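Hypothetical protein Atu1826 (Agrobacterium tumefaciens, PDB 2I3D) is of unknown function but has the fold of an alpha/beta hydrolase and is probably a serine hydrolase related to the S15 family of X-Pro dipeptidyl-peptidases. Local coordinates at residues 72-75 with 76-80; 191-194 with 195-199. All coordinates share one frame; numbering follows the deposited sequence.

Interaction 1. Residues 72-75 with 76-80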
loop_
_atom_site.group_PDB
_atom_site.type_symbol
_atom_site.label_atom_id
_atom_site.label_comp_id
_atom_site.label_asym_id
_atom_site.label_seq_id
_atom_site.Cartn_x
_atom_site.Cartn_y
_atom_site.Cartn_z
ATOM N N PHE B 72 5.734 4.889 -10.495
ATOM C CA PHE B 72 5.082 5.644 -11.556
ATOM C C PHE B 72 5.542 7.118 -11.547
ATOM O O PHE B 72 5.963 7.671 -12.587
ATOM C CB PHE B 72 3.578 5.533 -11.366
ATOM C CG PHE B 72 2.772 6.283 -12.382
ATOM C CD1 PHE B 72 2.190 5.604 -13.460
ATOM C CD2 PHE B 72 2.532 7.660 -12.229
ATOM C CE1 PHE B 72 1.383 6.292 -14.394
ATOM C CE2 PHE B 72 1.732 8.361 -13.141
ATOM C CZ PHE B 72 1.155 7.677 -14.239
ATOM N N TYR B 73 5.462 7.759 -10.378
ATOM C CA TYR B 73 5.815 9.170 -10.275
ATOM C C TYR B 73 7.297 9.441 -10.620
ATOM O O TYR B 73 7.601 10.439 -11.274
ATOM C CB TYR B 73 5.502 9.651 -8.864
ATOM C CG TYR B 73 5.606 11.137 -8.675
ATOM C CD1 TYR B 73 4.697 12.012 -9.281
ATOM C CD2 TYR B 73 6.604 11.665 -7.877
ATOM C CE1 TYR B 73 4.802 13.401 -9.091
ATOM C CE2 TYR B 73 6.723 13.042 -7.687
ATOM C CZ TYR B 73 5.829 13.886 -8.301
ATOM O OH TYR B 73 5.990 15.234 -8.054
ATOM N N LEU B 74 8.209 8.539 -10.224
ATOM C CA LEU B 74 9.621 8.641 -10.607
ATOM C C LEU B 74 9.813 8.730 -12.122
ATOM O O LEU B 74 10.515 9.638 -12.642
ATOM C CB LEU B 74 10.383 7.427 -10.065
ATOM C CG LEU B 74 11.848 7.365 -10.514
ATOM C CD1 LEU B 74 12.586 8.699 -10.199
ATOM C CD2 LEU B 74 12.512 6.168 -9.755
ATOM N N PHE B 75 9.239 7.778 -12.840
ATOM C CA PHE B 75 9.397 7.796 -14.292
ATOM C C PHE B 75 8.728 9.017 -14.921
ATOM O O PHE B 75 9.288 9.623 -15.841
ATOM C CB PHE B 75 8.905 6.489 -14.898
ATOM C CG PHE B 75 9.853 5.342 -14.668
ATOM C CD1 PHE B 75 10.948 5.126 -15.540
ATOM C CD2 PHE B 75 9.703 4.493 -13.543
ATOM C CE1 PHE B 75 11.853 4.042 -15.315
ATOM C CE2 PHE B 75 10.606 3.395 -13.300
ATOM C CZ PHE B 75 11.695 3.182 -14.172
ATOM N N GLN B 76 7.561 9.365 -14.404
ATOM C CA GLN B 76 6.807 10.550 -14.839
ATOM C C GLN B 76 7.709 11.773 -14.783
ATOM O O GLN B 76 7.882 12.525 -15.752
ATOM C CB GLN B 76 5.602 10.793 -13.892
ATOM C CG GLN B 76 4.770 12.035 -14.292
ATOM C CD GLN B 76 3.480 12.218 -13.505
ATOM O OE1 GLN B 76 3.059 11.372 -12.718
ATOM N NE2 GLN B 76 2.832 13.354 -13.738
ATOM N N LYS B 77 8.279 11.984 -13.601
ATOM C CA LYS B 77 9.118 13.155 -13.368
ATOM C C LYS B 77 10.364 13.176 -14.247
ATOM O O LYS B 77 10.905 14.256 -14.464
ATOM C CB LYS B 77 9.583 13.238 -11.919
ATOM C CG LYS B 77 8.538 13.519 -10.870
ATOM C CD LYS B 77 9.271 13.610 -9.483
ATOM C CE LYS B 77 9.953 12.259 -9.124
ATOM N NZ LYS B 77 11.236 12.313 -8.335
ATOM N N ARG B 78 10.837 12.009 -14.708
ATOM C CA ARG B 78 12.028 11.948 -15.572
ATOM C C ARG B 78 11.698 11.966 -17.092
ATOM O O ARG B 78 12.554 11.634 -17.936
ATOM C CB ARG B 78 12.920 10.758 -15.200
ATOM C CG ARG B 78 13.547 10.870 -13.816
ATOM C CD ARG B 78 14.254 12.192 -13.588
ATOM N NE ARG B 78 14.980 12.163 -12.318
ATOM C CZ ARG B 78 14.529 12.608 -11.142
ATOM N NH1 ARG B 78 13.331 13.175 -11.047
ATOM N NH2 ARG B 78 15.295 12.489 -10.049
ATOM N N GLY B 79 10.464 12.350 -17.423
ATOM C CA GLY B 79 10.043 12.552 -18.822
ATOM C C GLY B 79 9.556 11.332 -19.578
ATOM O O GLY B 79 9.383 11.383 -20.803
ATOM N N PHE B 80 9.327 10.223 -18.876
ATOM C CA PHE B 80 8.809 9.022 -19.529
ATOM C C PHE B 80 7.294 9.143 -19.766
ATOM O O PHE B 80 6.561 9.733 -18.962
ATOM C CB PHE B 80 9.010 7.779 -18.641
ATOM C CG PHE B 80 10.422 7.220 -18.642
ATOM C CD1 PHE B 80 11.457 7.925 -18.041
ATOM C CD2 PHE B 80 10.692 5.971 -19.214
ATOM C CE1 PHE B 80 12.762 7.405 -18.028
ATOM C CE2 PHE B 80 11.985 5.444 -19.221
ATOM C CZ PHE B 80 13.018 6.151 -18.610
#

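Interaction 2. Residues 191-194 with 195-199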
loop_
_atom_site.group_PDB
_atom_site.type_symbol
_atom_site.label_atom_id
_atom_site.label_comp_id
_atom_site.label_asym_id
_atom_site.label_seq_id
_atom_site.Cartn_x
_atom_site.Cartn_y
_atom_site.Cartn_z
ATOM N N VAL B 191 20.337 -13.227 -8.136
ATOM C CA VAL B 191 21.277 -12.197 -8.574
ATOM C C VAL B 191 22.611 -12.828 -8.994
ATOM O O VAL B 191 23.139 -12.483 -10.040
ATOM C CB VAL B 191 21.483 -11.155 -7.519
ATOM C CG1 VAL B 191 22.572 -10.150 -7.936
ATOM C CG2 VAL B 191 20.157 -10.407 -7.300
ATOM N N GLU B 192 23.134 -13.766 -8.193
ATOM C CA GLU B 192 24.399 -14.441 -8.550
ATOM C C GLU B 192 24.291 -15.139 -9.908
ATOM O O GLU B 192 25.251 -15.092 -10.720
ATOM C CB GLU B 192 24.823 -15.438 -7.472
ATOM C CG GLU B 192 25.363 -14.787 -6.216
ATOM C CD GLU B 192 26.710 -14.102 -6.427
ATOM O OE1 GLU B 192 27.696 -14.764 -6.822
ATOM O OE2 GLU B 192 26.772 -12.894 -6.214
ATOM N N LYS B 193 23.156 -15.790 -10.177
ATOM C CA LYS B 193 22.935 -16.416 -11.491
ATOM C C LYS B 193 22.988 -15.369 -12.615
ATOM O O LYS B 193 23.693 -15.531 -13.600
ATOM C CB LYS B 193 21.600 -17.201 -11.482
ATOM C CG LYS B 193 21.056 -17.644 -12.822
ATOM C CD LYS B 193 21.954 -18.697 -13.402
ATOM C CE LYS B 193 21.427 -19.142 -14.756
ATOM N NZ LYS B 193 22.410 -20.009 -15.475
ATOM N N LEU B 194 22.290 -14.244 -12.422
ATOM C CA LEU B 194 22.233 -13.226 -13.460
ATOM C C LEU B 194 23.600 -12.599 -13.674
ATOM O O LEU B 194 23.909 -12.218 -14.806
ATOM C CB LEU B 194 21.222 -12.130 -13.113
ATOM C CG LEU B 194 19.784 -12.662 -13.063
ATOM C CD1 LEU B 194 18.802 -11.493 -12.788
ATOM C CD2 LEU B 194 19.414 -13.473 -14.337
ATOM N N LYS B 195 24.401 -12.512 -12.616
ATOM C CA LYS B 195 25.730 -11.854 -12.685
ATOM C C LYS B 195 26.737 -12.685 -13.494
ATOM O O LYS B 195 27.805 -12.184 -13.900
ATOM C CB LYS B 195 26.257 -11.472 -11.284
ATOM C CG LYS B 195 25.395 -10.333 -10.656
ATOM C CD LYS B 195 25.955 -9.769 -9.333
ATOM C CE LYS B 195 25.369 -8.326 -9.043
ATOM N NZ LYS B 195 25.699 -7.876 -7.642
ATOM N N THR B 196 26.398 -13.931 -13.810
ATOM C CA THR B 196 27.254 -14.751 -14.690
ATOM C C THR B 196 27.081 -14.424 -16.173
ATOM O O THR B 196 27.802 -14.960 -17.026
ATOM C CB THR B 196 26.998 -16.269 -14.516
ATOM O OG1 THR B 196 25.695 -16.596 -15.005
ATOM C CG2 THR B 196 27.124 -16.673 -13.046
ATOM N N GLN B 197 26.096 -13.586 -16.488
ATOM C CA GLN B 197 25.733 -13.302 -17.863
ATOM C C GLN B 197 26.489 -12.052 -18.386
ATOM O O GLN B 197 26.313 -10.959 -17.870
ATOM C CB GLN B 197 24.201 -13.193 -17.929
ATOM C CG GLN B 197 23.538 -14.478 -17.333
ATOM C CD GLN B 197 22.013 -14.451 -17.254
ATOM O OE1 GLN B 197 21.393 -13.410 -17.441
ATOM N NE2 GLN B 197 21.409 -15.608 -16.968
ATOM N N LYS B 198 27.359 -12.198 -19.391
ATOM C CA LYS B 198 28.180 -11.042 -19.810
ATOM C C LYS B 198 27.344 -10.013 -20.576
ATOM O O LYS B 198 26.316 -10.342 -21.164
ATOM C CB LYS B 198 29.379 -11.462 -20.668
ATOM C CG LYS B 198 30.394 -12.308 -19.936
ATOM C CD LYS B 198 30.949 -13.347 -20.895
ATOM C CE LYS B 198 31.916 -14.269 -20.190
ATOM N NZ LYS B 198 31.394 -14.790 -18.865
ATOM N N GLY B 199 27.751 -8.754 -20.521
ATOM C CA GLY B 199 27.121 -7.770 -21.359
ATOM C C GLY B 199 25.951 -7.065 -20.713
ATOM O O GLY B 199 25.350 -6.184 -21.306
HETATM O O HOH W 1 25.543 -9.975 -15.268
#

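Interaction 1. Residues 72-75 with 76-80
Two backbone amides converge on the carbonyl oxygen of Phe75: Phe80 N lies 3.1 Å from Phe75 O in a fairly straight bond, and Arg78 N makes a weak, bent one. One turn back the helical pattern is still regular, with Lys77 N 2.9 Å from Tyr73 O. The same two residues meet through their side chains, as Lys77 lays its aliphatic chain across the Tyr73 ring in a CH-pi contact, Lys77 CG 3.8 Å from the ring centroid. The tyrosine CG is anti to its own nitrogen (chi1 -171°), which swings the ring along the helix to meet that chain. The bond from Phe80 N, together with that from Gly79 N to Gln76 O, defines a Schellman motif, the common way of ending an alpha-helix; Gly79, with its positive phi of 86°, is the C-prime residue and turns the chain out of helix 66-77 toward strand 81-85. The reversal brings two phenylalanines together in a T-shaped pair. Phe75 presents its edge, with CD1 3.5 Å above the centre of the Phe80 ring, and the planes stand at 85°. This pair packs on Ala50 of strand 49-53, so the helix end is fastened to the central sheet within a beta-alpha-beta unit. Arg78 passes its guanidinium over Leu74 CD1, which lies against one face, while salt bridges to Asp230 and Glu226 bind the group to helix 218-233.

Interaction 2. Residues 191-194 with 195-199
Helical bonding runs out between Val191 and Gln197: Lys195 N still reaches back four residues to Val191 O at 2.9 Å, whereas Thr196 N and Gln197 N take the carbonyls three residues back, Lys193 O and Leu194 O. Both of these later amides stand well above the carbonyl plane of their acceptor. Lys193 O is gripped twice by the same residue, because Thr196 OG1 also donates to it, at 2.7 Å and in the carbonyl plane. A chi1 of 68° places that hydroxyl between the threonine's own nitrogen and carbonyl carbon, facing back toward the helix. This is the C-terminal end of helix 184-195, where the chain leaves for strand 202-207, an edge strand of the alpha/beta hydrolase sheet within this chain. Along the helix, Lys195 lies beside Val191, with Lys195 CE 3.5 Å from Val191 CG1. On the buried side, Gln197 crosses Leu194, its OE1 3.7 Å from CD2. Both ends of that amide are engaged beyond the helix, OE1 by Cys167 N and NE2 by Leu164 O, which fixes the flat group's orientation and ties the turn to the neighbouring loop. Leu194 itself packs on Ile173 and Ile202 of two adjacent strands. A water lies 2.8 Å from Leu194 O and 2.9 Å from Gln197 O and can donate to either, though it has more acceptors in reach than protons.

In the fold
Interactions 1 and 2 are two solutions to one problem, how a helix flanking the central sheet hands the chain on to the next strand: a Schellman glycine in one, bonds from residue i+3 to residue i and an added hydroxyl in the other. Their centres are 28 Å apart and their nearest atoms about 16 Å, so they do not touch. The strands they lead into, 81-85 and 202-207, lie on opposite sides of strand 124-129 in the sheet, two and three strands away. Strand 124-129 runs into a probable nucleophile elbow at Ser130, which probably forms a Ser-His-Asp catalytic triad with His212 and Asp179; neither contact supplies any of the three.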